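Local coordinates for vascular protein tyrosine phosphatase 1 (Rattus norvegicus, PDB 3I36) that probably removes phosphate from phosphotyrosine residues of proteins, this chain being the catalytic domain of a receptor-type tyrosine phosphatase, at residues I257-Y262 with Y277-H282; N103-Y108 with T253-D258; V270-I275 with Q298-I303. All blocks are in the same frame, centred on the assembly; numbering follows the deposited sequence.

Contact 1. Residues I257-Y262 with Y277-H282; sequences IDRLIY and YDLRMH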
loop_
_atom_site.group_PDB
_atom_site.type_symbol
_atom_site.label_atom_id
_atom_site.label_comp_id
_atom_site.label_asym_id
_atom_site.label_seq_id
_atom_site.Cartn_x
_atom_site.Cartn_y
_atom_site.Cartn_z
ATOM N N ILE A 257 5.630 4.106 6.313
ATOM C CA ILE A 257 6.895 4.807 6.144
ATOM C C ILE A 257 6.626 6.184 5.545
ATOM O O ILE A 257 7.211 7.194 5.939
ATOM C CB ILE A 257 7.790 4.053 5.162
ATOM C CG1 ILE A 257 8.358 2.800 5.821
ATOM C CG2 ILE A 257 8.907 4.954 4.652
ATOM C CD1 ILE A 257 9.045 1.876 4.819
ATOM N N ASP A 258 5.727 6.226 4.582
ATOM C CA ASP A 258 5.435 7.496 3.922
ATOM C C ASP A 258 4.891 8.480 4.944
ATOM O O ASP A 258 5.288 9.654 4.999
ATOM C CB ASP A 258 4.427 7.295 2.795
ATOM C CG ASP A 258 4.073 8.598 2.100
ATOM O OD1 ASP A 258 4.968 9.217 1.490
ATOM O OD2 ASP A 258 2.897 8.997 2.164
ATOM N N ARG A 259 3.975 7.989 5.763
ATOM C CA ARG A 259 3.359 8.819 6.773
ATOM C C ARG A 259 4.357 9.268 7.827
ATOM O O ARG A 259 4.340 10.423 8.246
ATOM C CB ARG A 259 2.194 8.073 7.401
ATOM C CG ARG A 259 1.063 7.866 6.405
ATOM C CD ARG A 259 -0.060 7.060 7.009
ATOM N NE ARG A 259 -0.619 7.709 8.188
ATOM C CZ ARG A 259 -1.747 7.331 8.781
ATOM N NH1 ARG A 259 -2.448 6.321 8.281
ATOM N NH2 ARG A 259 -2.174 7.962 9.868
ATOM N N LEU A 260 5.224 8.352 8.249
ATOM C CA LEU A 260 6.241 8.666 9.239
ATOM C C LEU A 260 7.175 9.736 8.731
ATOM O O LEU A 260 7.588 10.614 9.482
ATOM C CB LEU A 260 7.049 7.418 9.563
ATOM C CG LEU A 260 6.276 6.497 10.491
ATOM C CD1 LEU A 260 6.887 5.116 10.435
ATOM C CD2 LEU A 260 6.304 7.087 11.906
ATOM N N ILE A 261 7.538 9.659 7.457
ATOM C CA ILE A 261 8.463 10.653 6.923
ATOM C C ILE A 261 7.834 12.033 6.973
ATOM O O ILE A 261 8.473 13.003 7.389
ATOM C CB ILE A 261 8.911 10.309 5.495
ATOM C CG1 ILE A 261 9.784 9.038 5.519
ATOM C CG2 ILE A 261 9.636 11.493 4.865
ATOM C CD1 ILE A 261 10.060 8.452 4.122
ATOM N N TYR A 262 6.570 12.134 6.578
ATOM C CA TYR A 262 5.911 13.434 6.672
ATOM C C TYR A 262 5.898 13.936 8.106
ATOM O O TYR A 262 6.164 15.103 8.367
ATOM C CB TYR A 262 4.486 13.350 6.189
ATOM C CG TYR A 262 4.339 13.442 4.697
ATOM C CD1 TYR A 262 4.721 14.588 4.013
ATOM C CD2 TYR A 262 3.779 12.398 3.975
ATOM C CE1 TYR A 262 4.569 14.683 2.645
ATOM C CE2 TYR A 262 3.611 12.482 2.608
ATOM C CZ TYR A 262 4.009 13.627 1.945
ATOM O OH TYR A 262 3.829 13.714 0.586
ATOM N N TYR A 277 -1.931 1.754 14.000
ATOM C CA TYR A 277 -3.272 1.675 14.563
ATOM C C TYR A 277 -4.303 2.178 13.553
ATOM O O TYR A 277 -5.297 1.503 13.238
ATOM C CB TYR A 277 -3.342 2.519 15.822
ATOM C CG TYR A 277 -4.597 2.289 16.608
ATOM C CD1 TYR A 277 -4.568 1.555 17.789
ATOM C CD2 TYR A 277 -5.814 2.811 16.180
ATOM C CE1 TYR A 277 -5.718 1.341 18.517
ATOM C CE2 TYR A 277 -6.972 2.599 16.907
ATOM C CZ TYR A 277 -6.911 1.863 18.075
ATOM O OH TYR A 277 -8.054 1.638 18.798
ATOM N N ASP A 278 -4.057 3.373 13.051
ATOM C CA ASP A 278 -4.905 3.962 12.031
ATOM C C ASP A 278 -5.032 3.040 10.810
ATOM O O ASP A 278 -6.126 2.793 10.317
ATOM C CB ASP A 278 -4.311 5.295 11.609
ATOM C CG ASP A 278 -5.222 6.070 10.697
ATOM O OD1 ASP A 278 -6.453 6.037 10.896
ATOM O OD2 ASP A 278 -4.685 6.734 9.802
ATOM N N LEU A 279 -3.912 2.527 10.326
ATOM C CA LEU A 279 -3.970 1.598 9.202
ATOM C C LEU A 279 -4.862 0.413 9.523
ATOM O O LEU A 279 -5.707 0.036 8.714
ATOM C CB LEU A 279 -2.576 1.129 8.799
ATOM C CG LEU A 279 -1.652 2.258 8.330
ATOM C CD1 LEU A 279 -0.320 1.651 7.912
ATOM C CD2 LEU A 279 -2.285 3.049 7.191
ATOM N N ARG A 280 -4.686 -0.163 10.708
ATOM C CA ARG A 280 -5.496 -1.311 11.109
ATOM C C ARG A 280 -6.984 -0.989 11.213
ATOM O O ARG A 280 -7.818 -1.873 11.050
ATOM C CB ARG A 280 -5.039 -1.856 12.453
ATOM C CG ARG A 280 -3.663 -2.476 12.430
ATOM C CD ARG A 280 -3.658 -3.839 11.756
ATOM N NE ARG A 280 -2.281 -4.293 11.749
ATOM C CZ ARG A 280 -1.685 -4.863 12.785
ATOM N NH1 ARG A 280 -2.372 -5.103 13.900
ATOM N NH2 ARG A 280 -0.398 -5.196 12.705
ATOM N N MET A 281 -7.311 0.262 11.499
ATOM C CA MET A 281 -8.704 0.682 11.534
ATOM C C MET A 281 -9.269 0.785 10.127
ATOM O O MET A 281 -10.467 1.023 9.947
ATOM C CB MET A 281 -8.848 2.026 12.252
ATOM C CG MET A 281 -8.653 1.938 13.747
ATOM S SD MET A 281 -9.901 0.866 14.463
ATOM C CE MET A 281 -11.400 1.711 13.956
ATOM N N HIS A 282 -8.414 0.622 9.121
ATOM C CA HIS A 282 -8.871 0.743 7.734
ATOM C C HIS A 282 -8.773 -0.539 6.929
ATOM O O HIS A 282 -9.470 -0.713 5.940
ATOM C CB HIS A 282 -8.135 1.878 7.037
ATOM C CG HIS A 282 -8.569 3.218 7.517
ATOM N ND1 HIS A 282 -8.047 3.808 8.646
ATOM C CD2 HIS A 282 -9.531 4.056 7.062
ATOM C CE1 HIS A 282 -8.643 4.967 8.848
ATOM N NE2 HIS A 282 -9.548 5.141 7.904
#

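Contact 2. Residues N103-Y108 with T253-D258; sequences NYMPGY and TFIAID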
loop_
_atom_site.group_PDB
_atom_site.type_symbol
_atom_site.label_atom_id
_atom_site.label_comp_id
_atom_site.label_asym_id
_atom_site.label_seq_id
_atom_site.Cartn_x
_atom_site.Cartn_y
_atom_site.Cartn_z
ATOM N N ASN A 103 -9.047 -0.884 0.468
ATOM C CA ASN A 103 -9.563 0.098 1.406
ATOM C C ASN A 103 -8.802 1.387 1.239
ATOM O O ASN A 103 -7.608 1.371 0.941
ATOM C CB ASN A 103 -9.350 -0.362 2.846
ATOM C CG ASN A 103 -10.130 -1.598 3.165
ATOM O OD1 ASN A 103 -11.299 -1.535 3.570
ATOM N ND2 ASN A 103 -9.495 -2.733 2.985
ATOM N N TYR A 104 -9.496 2.493 1.467
ATOM C CA TYR A 104 -8.835 3.779 1.559
ATOM C C TYR A 104 -8.037 3.767 2.837
ATOM O O TYR A 104 -8.551 3.406 3.884
ATOM C CB TYR A 104 -9.855 4.893 1.634
ATOM C CG TYR A 104 -10.711 4.974 0.414
ATOM C CD1 TYR A 104 -10.234 5.544 -0.758
ATOM C CD2 TYR A 104 -12.008 4.481 0.430
ATOM C CE1 TYR A 104 -11.039 5.614 -1.894
ATOM C CE2 TYR A 104 -12.808 4.552 -0.678
ATOM C CZ TYR A 104 -12.324 5.120 -1.837
ATOM O OH TYR A 104 -13.143 5.171 -2.940
ATOM N N MET A 105 -6.783 4.178 2.750
ATOM C CA MET A 105 -5.945 4.259 3.927
ATOM C C MET A 105 -5.533 5.704 4.064
ATOM O O MET A 105 -5.081 6.326 3.093
ATOM C CB MET A 105 -4.710 3.372 3.762
ATOM C CG MET A 105 -5.025 2.032 3.135
ATOM S SD MET A 105 -6.041 0.990 4.200
ATOM C CE MET A 105 -5.058 1.199 5.688
ATOM N N PRO A 106 -5.692 6.251 5.267
ATOM C CA PRO A 106 -5.236 7.623 5.424
ATOM C C PRO A 106 -3.738 7.720 5.211
ATOM O O PRO A 106 -2.935 6.809 5.514
ATOM C CB PRO A 106 -5.600 7.950 6.880
ATOM C CG PRO A 106 -6.736 6.972 7.191
ATOM C CD PRO A 106 -6.311 5.727 6.496
ATOM N N GLY A 107 -3.358 8.865 4.676
ATOM C CA GLY A 107 -1.971 9.231 4.662
ATOM C C GLY A 107 -1.813 10.358 5.650
ATOM O O GLY A 107 -2.707 10.666 6.448
ATOM N N TYR A 108 -0.664 10.990 5.588
ATOM C CA TYR A 108 -0.409 12.120 6.456
ATOM C C TYR A 108 -1.423 13.244 6.226
ATOM O O TYR A 108 -1.879 13.878 7.171
ATOM C CB TYR A 108 1.000 12.626 6.215
ATOM C CG TYR A 108 1.373 13.734 7.159
ATOM C CD1 TYR A 108 1.746 13.449 8.459
ATOM C CD2 TYR A 108 1.350 15.055 6.749
ATOM C CE1 TYR A 108 2.088 14.452 9.337
ATOM C CE2 TYR A 108 1.719 16.080 7.624
ATOM C CZ TYR A 108 2.076 15.763 8.911
ATOM O OH TYR A 108 2.426 16.752 9.794
ATOM N N THR A 253 3.479 -1.338 5.447
ATOM C CA THR A 253 4.799 -0.849 5.800
ATOM C C THR A 253 5.142 0.370 4.952
ATOM O O THR A 253 5.566 1.396 5.466
ATOM C CB THR A 253 5.850 -1.961 5.634
ATOM O OG1 THR A 253 5.485 -3.060 6.472
ATOM C CG2 THR A 253 7.238 -1.475 6.032
ATOM N N PHE A 254 4.922 0.264 3.654
ATOM C CA PHE A 254 5.218 1.374 2.776
ATOM C C PHE A 254 4.377 2.598 3.155
ATOM O O PHE A 254 4.880 3.722 3.253
ATOM C CB PHE A 254 4.930 0.990 1.342
ATOM C CG PHE A 254 5.092 2.130 0.391
ATOM C CD1 PHE A 254 6.335 2.421 -0.138
ATOM C CD2 PHE A 254 4.023 2.931 0.071
ATOM C CE1 PHE A 254 6.508 3.474 -0.994
ATOM C CE2 PHE A 254 4.187 4.004 -0.789
ATOM C CZ PHE A 254 5.443 4.263 -1.326
ATOM N N ILE A 255 3.088 2.383 3.366
ATOM C CA ILE A 255 2.224 3.508 3.688
ATOM C C ILE A 255 2.665 4.144 4.996
ATOM O O ILE A 255 2.754 5.377 5.119
ATOM C CB ILE A 255 0.765 3.084 3.783
ATOM C CG1 ILE A 255 0.238 2.737 2.384
ATOM C CG2 ILE A 255 -0.066 4.211 4.431
ATOM C CD1 ILE A 255 -1.171 2.212 2.408
ATOM N N ALA A 256 2.980 3.302 5.972
ATOM C CA ALA A 256 3.411 3.822 7.269
ATOM C C ALA A 256 4.699 4.612 7.114
ATOM O O ALA A 256 4.853 5.673 7.705
ATOM C CB ALA A 256 3.601 2.684 8.272
ATOM N N ILE A 257 5.630 4.106 6.313
ATOM C CA ILE A 257 6.895 4.807 6.144
ATOM C C ILE A 257 6.626 6.184 5.545
ATOM O O ILE A 257 7.211 7.194 5.939
ATOM C CB ILE A 257 7.790 4.053 5.162
ATOM C CG1 ILE A 257 8.358 2.800 5.821
ATOM C CG2 ILE A 257 8.907 4.954 4.652
ATOM C CD1 ILE A 257 9.045 1.876 4.819
ATOM N N ASP A 258 5.727 6.226 4.582
ATOM C CA ASP A 258 5.435 7.496 3.922
ATOM C C ASP A 258 4.891 8.480 4.944
ATOM O O ASP A 258 5.288 9.654 4.999
ATOM C CB ASP A 258 4.427 7.295 2.795
ATOM C CG ASP A 258 4.073 8.598 2.100
ATOM O OD1 ASP A 258 4.968 9.217 1.490
ATOM O OD2 ASP A 258 2.897 8.997 2.164
HETATM O O HOH W 1 1.104 10.139 3.759
#

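Contact 3. Residues V270-I275 with Q298-I303; sequences VDVYGI and QCVLDI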
loop_
_atom_site.group_PDB
_atom_site.type_symbol
_atom_site.label_atom_id
_atom_site.label_comp_id
_atom_site.label_asym_id
_atom_site.label_seq_id
_atom_site.Cartn_x
_atom_site.Cartn_y
_atom_site.Cartn_z
ATOM N N VAL A 270 7.368 11.188 15.862
ATOM C CA VAL A 270 6.864 10.029 15.172
ATOM C C VAL A 270 5.883 9.333 16.069
ATOM O O VAL A 270 5.961 9.389 17.295
ATOM C CB VAL A 270 7.980 9.058 14.711
ATOM C CG1 VAL A 270 9.094 9.818 13.991
ATOM C CG2 VAL A 270 8.533 8.285 15.864
ATOM N N ASP A 271 4.940 8.676 15.432
ATOM C CA ASP A 271 4.009 7.856 16.156
ATOM C C ASP A 271 3.718 6.678 15.250
ATOM O O ASP A 271 2.723 6.651 14.525
ATOM C CB ASP A 271 2.741 8.628 16.489
ATOM C CG ASP A 271 1.849 7.869 17.448
ATOM O OD1 ASP A 271 2.181 6.703 17.774
ATOM O OD2 ASP A 271 0.832 8.437 17.872
ATOM N N VAL A 272 4.613 5.705 15.293
ATOM C CA VAL A 272 4.485 4.547 14.439
ATOM C C VAL A 272 3.251 3.799 14.904
ATOM O O VAL A 272 2.455 3.326 14.106
ATOM C CB VAL A 272 5.706 3.646 14.585
ATOM C CG1 VAL A 272 5.535 2.366 13.750
ATOM C CG2 VAL A 272 6.968 4.414 14.177
ATOM N N TYR A 273 3.118 3.689 16.219
ATOM C CA TYR A 273 1.997 2.982 16.799
ATOM C C TYR A 273 0.692 3.599 16.298
ATOM O O TYR A 273 -0.199 2.892 15.850
ATOM C CB TYR A 273 2.065 3.039 18.316
ATOM C CG TYR A 273 0.953 2.260 18.972
ATOM C CD1 TYR A 273 1.129 0.929 19.319
ATOM C CD2 TYR A 273 -0.269 2.853 19.230
ATOM C CE1 TYR A 273 0.120 0.211 19.911
ATOM C CE2 TYR A 273 -1.292 2.144 19.826
ATOM C CZ TYR A 273 -1.089 0.825 20.162
ATOM O OH TYR A 273 -2.099 0.113 20.755
ATOM N N GLY A 274 0.598 4.920 16.373
ATOM C CA GLY A 274 -0.602 5.636 15.964
ATOM C C GLY A 274 -0.886 5.453 14.488
ATOM O O GLY A 274 -2.037 5.320 14.069
ATOM N N ILE A 275 0.169 5.432 13.692
ATOM C CA ILE A 275 -0.007 5.212 12.273
ATOM C C ILE A 275 -0.527 3.809 12.018
ATOM O O ILE A 275 -1.514 3.632 11.316
ATOM C CB ILE A 275 1.301 5.431 11.510
ATOM C CG1 ILE A 275 1.616 6.927 11.499
ATOM C CG2 ILE A 275 1.179 4.918 10.070
ATOM C CD1 ILE A 275 3.064 7.235 11.141
ATOM N N GLN A 298 12.993 0.934 12.366
ATOM C CA GLN A 298 14.333 1.059 11.792
ATOM C C GLN A 298 14.367 2.188 10.762
ATOM O O GLN A 298 15.321 2.976 10.694
ATOM C CB GLN A 298 14.770 -0.249 11.135
ATOM C CG GLN A 298 16.246 -0.234 10.725
ATOM C CD GLN A 298 17.154 -0.128 11.929
ATOM O OE1 GLN A 298 17.098 -0.973 12.824
ATOM N NE2 GLN A 298 17.995 0.912 11.964
ATOM N N CYS A 299 13.319 2.257 9.949
ATOM C CA CYS A 299 13.197 3.320 8.961
ATOM C C CYS A 299 13.285 4.679 9.630
ATOM O O CYS A 299 14.077 5.525 9.227
ATOM C CB CYS A 299 11.887 3.186 8.184
ATOM S SG CYS A 299 11.931 1.871 6.987
ATOM N N VAL A 300 12.474 4.876 10.663
ATOM C CA VAL A 300 12.489 6.118 11.411
ATOM C C VAL A 300 13.878 6.410 11.939
ATOM O O VAL A 300 14.364 7.533 11.835
ATOM C CB VAL A 300 11.501 6.090 12.593
ATOM C CG1 VAL A 300 11.651 7.345 13.433
ATOM C CG2 VAL A 300 10.077 5.951 12.081
ATOM N N LEU A 301 14.520 5.399 12.512
ATOM C CA LEU A 301 15.842 5.597 13.091
ATOM C C LEU A 301 16.820 6.035 12.015
ATOM O O LEU A 301 17.599 6.977 12.197
ATOM C CB LEU A 301 16.328 4.314 13.766
ATOM C CG LEU A 301 17.635 4.428 14.538
ATOM C CD1 LEU A 301 17.439 5.345 15.730
ATOM C CD2 LEU A 301 18.119 3.035 14.975
ATOM N N ASP A 302 16.771 5.349 10.883
ATOM C CA ASP A 302 17.687 5.636 9.790
ATOM C C ASP A 302 17.453 7.028 9.209
ATOM O O ASP A 302 18.399 7.733 8.867
ATOM C CB ASP A 302 17.562 4.568 8.706
ATOM C CG ASP A 302 18.019 3.204 9.192
ATOM O OD1 ASP A 302 18.628 3.142 10.278
ATOM O OD2 ASP A 302 17.778 2.202 8.493
ATOM N N ILE A 303 16.188 7.420 9.109
ATOM C CA ILE A 303 15.838 8.731 8.591
ATOM C C ILE A 303 16.359 9.811 9.518
ATOM O O ILE A 303 16.985 10.775 9.083
ATOM C CB ILE A 303 14.317 8.867 8.452
ATOM C CG1 ILE A 303 13.827 7.951 7.337
ATOM C CG2 ILE A 303 13.926 10.323 8.206
ATOM C CD1 ILE A 303 12.345 7.781 7.285
#

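Contact 1. Residues I257-Y262 with Y277-H282
R259 and D278 form a salt bridge between helix 249-267 and helix 272-280. The guanidinium grips end-on, with both terminal nitrogens on one oxygen. R259 NH1 lies 2.7 Å from D278 OD2, and R259 NH2 lies 2.8 Å from the same D278 OD2. Both N-H bonds are bent, near 140°. The carboxylate oxygen sits at the edge of the guanidinium, close to its plane. The two planes are almost perpendicular, 83° apart. The nitrogens reach OD2 on its anti side, one from each face of the carboxylate, as the steep angle between the planes allows. The arginine is extended at chi2 and bends at chi3 (59°), which turns its end onto the acid.

A small packing contact adds to the bridge. L279 CD2 approaches R259 NH1 obliquely at 3.5 Å, and the two side chains run past each other in opposite directions. An alanine in place of R259 would probably leave D278 OD2 without its charged mate and open a gap beside the L279 CD2 methyl.

One bond lies within the second segment. H282 ND1 donates to D278 O at 2.7 Å, in the ring plane and nearly straight, so the backbone of D278 holds the imidazole.

D278 and H282 also pack on P106, just after edge strand 102-105. L279 touches M286. On helix 249-267, I257 and I261 face helices 218-231 and 290-305.

Contact 2. Residues N103-Y108 with T253-D258
M105 ends edge strand 102-105 with its side chain against I255 of helix 249-267. M105 CG comes to 3.9 Å from I255 CD1, and M105 CB to 4.0 Å from the same I255 CD1. The two side chains cross at about a right angle. The isoleucine is straight at chi2 (176°), which carries CD1 out to meet the methionine. M105 also packs on L279, H282 and A116. P106 follows with its side chain turned away from the helix. Its carbonyl does face the helix: P106 O lies 4.0 Å from I255 CG2, a plain packing contact.

This is the tyrosine phosphatase fold, in which the helix after the phosphate-binding loop packs against the central mixed sheet. Strand 102-105 borders that sheet beside strand 114-117, and F114 there touches both I255 and D258.

G107 leads the chain past D258. At Y108 a water joins the two segments. It accepts from Y108 N at 2.7 Å and donates to D258 OD2, also at 2.7 Å. D258 also forms salt bridges, OD1 with R224 and OD2 with R228, so OD2 is shared between the water and an arginine. The Y108 ring meets that of Y262, and its hydroxyl bonds to E267.

Contact 3. Residues V270-I275 with Q298-I303
D271 OD1 accepts from G274 N at 2.8 Å and caps the start of helix 272-280, next to the two valines that meet V300. D271 is the N-cap residue. The bond is fairly straight (154°), but the donor stands well above the carboxylate plane. D271 N is held in turn by Q263 OE1 of helix 249-267. The cap lies where strand 269-270 gives way to the helix, and V270 and V272 lie on either side of it in sequence. The contact lies in the C-terminal part of the tyrosine phosphatase fold, where V270 ends a short strand and V272 begins helix 272-280.

Of residues 298-303, V300 makes the contact. Its two methyls take one valine each. V300 CG1 meets V270 CG1 tip to tip at 3.6 Å, and V270 CG2 lies a little farther off. V300 CG2 passes V272 CG2 at 4.1 Å, the two side chains sliding by in opposite directions. The V300 rotamer places CG1 opposite the backbone N (chi1 174°), so that its two branches spread over both valines. All three are buried, and the joint is purely apolar.

F31 of helix 28-53 packs on both V270 and V300. The backbone of V270 pairs with I26 in a short two-stranded sheet. V272 reaches Y293, L296 and N297 on helix 290-305.

Within helix 290-305, Q298 NE2 donates to D302 OD1, one turn on, at 2.9 Å. The bond lies in the plane of the Q298 amide, on the syn side of the carboxylate but tilted out of that plane.

In the fold
Helix 249-267 supplies one segment to contact 1 and one to contact 2, which share I257 and D258; their centres are about 4 Å apart. R259 NH1 of contact 1 packs 2.9 Å from P106 O of contact 2. Contacts 1 and 3 share helix 272-280, and their centres are about 10 Å apart. Contact 3 touches helix 249-267 where L260 CD2 meets I275 CD1 at 3.3 Å. The side chains of L279 (contact 1) and M105 (contact 2) are each about 8 Å from that of V248, a probable substrate-binding residue. The I255 side chain is about 9 Å from that of C244, the probable phosphocysteine nucleophile. Contact 3 lies away from the site.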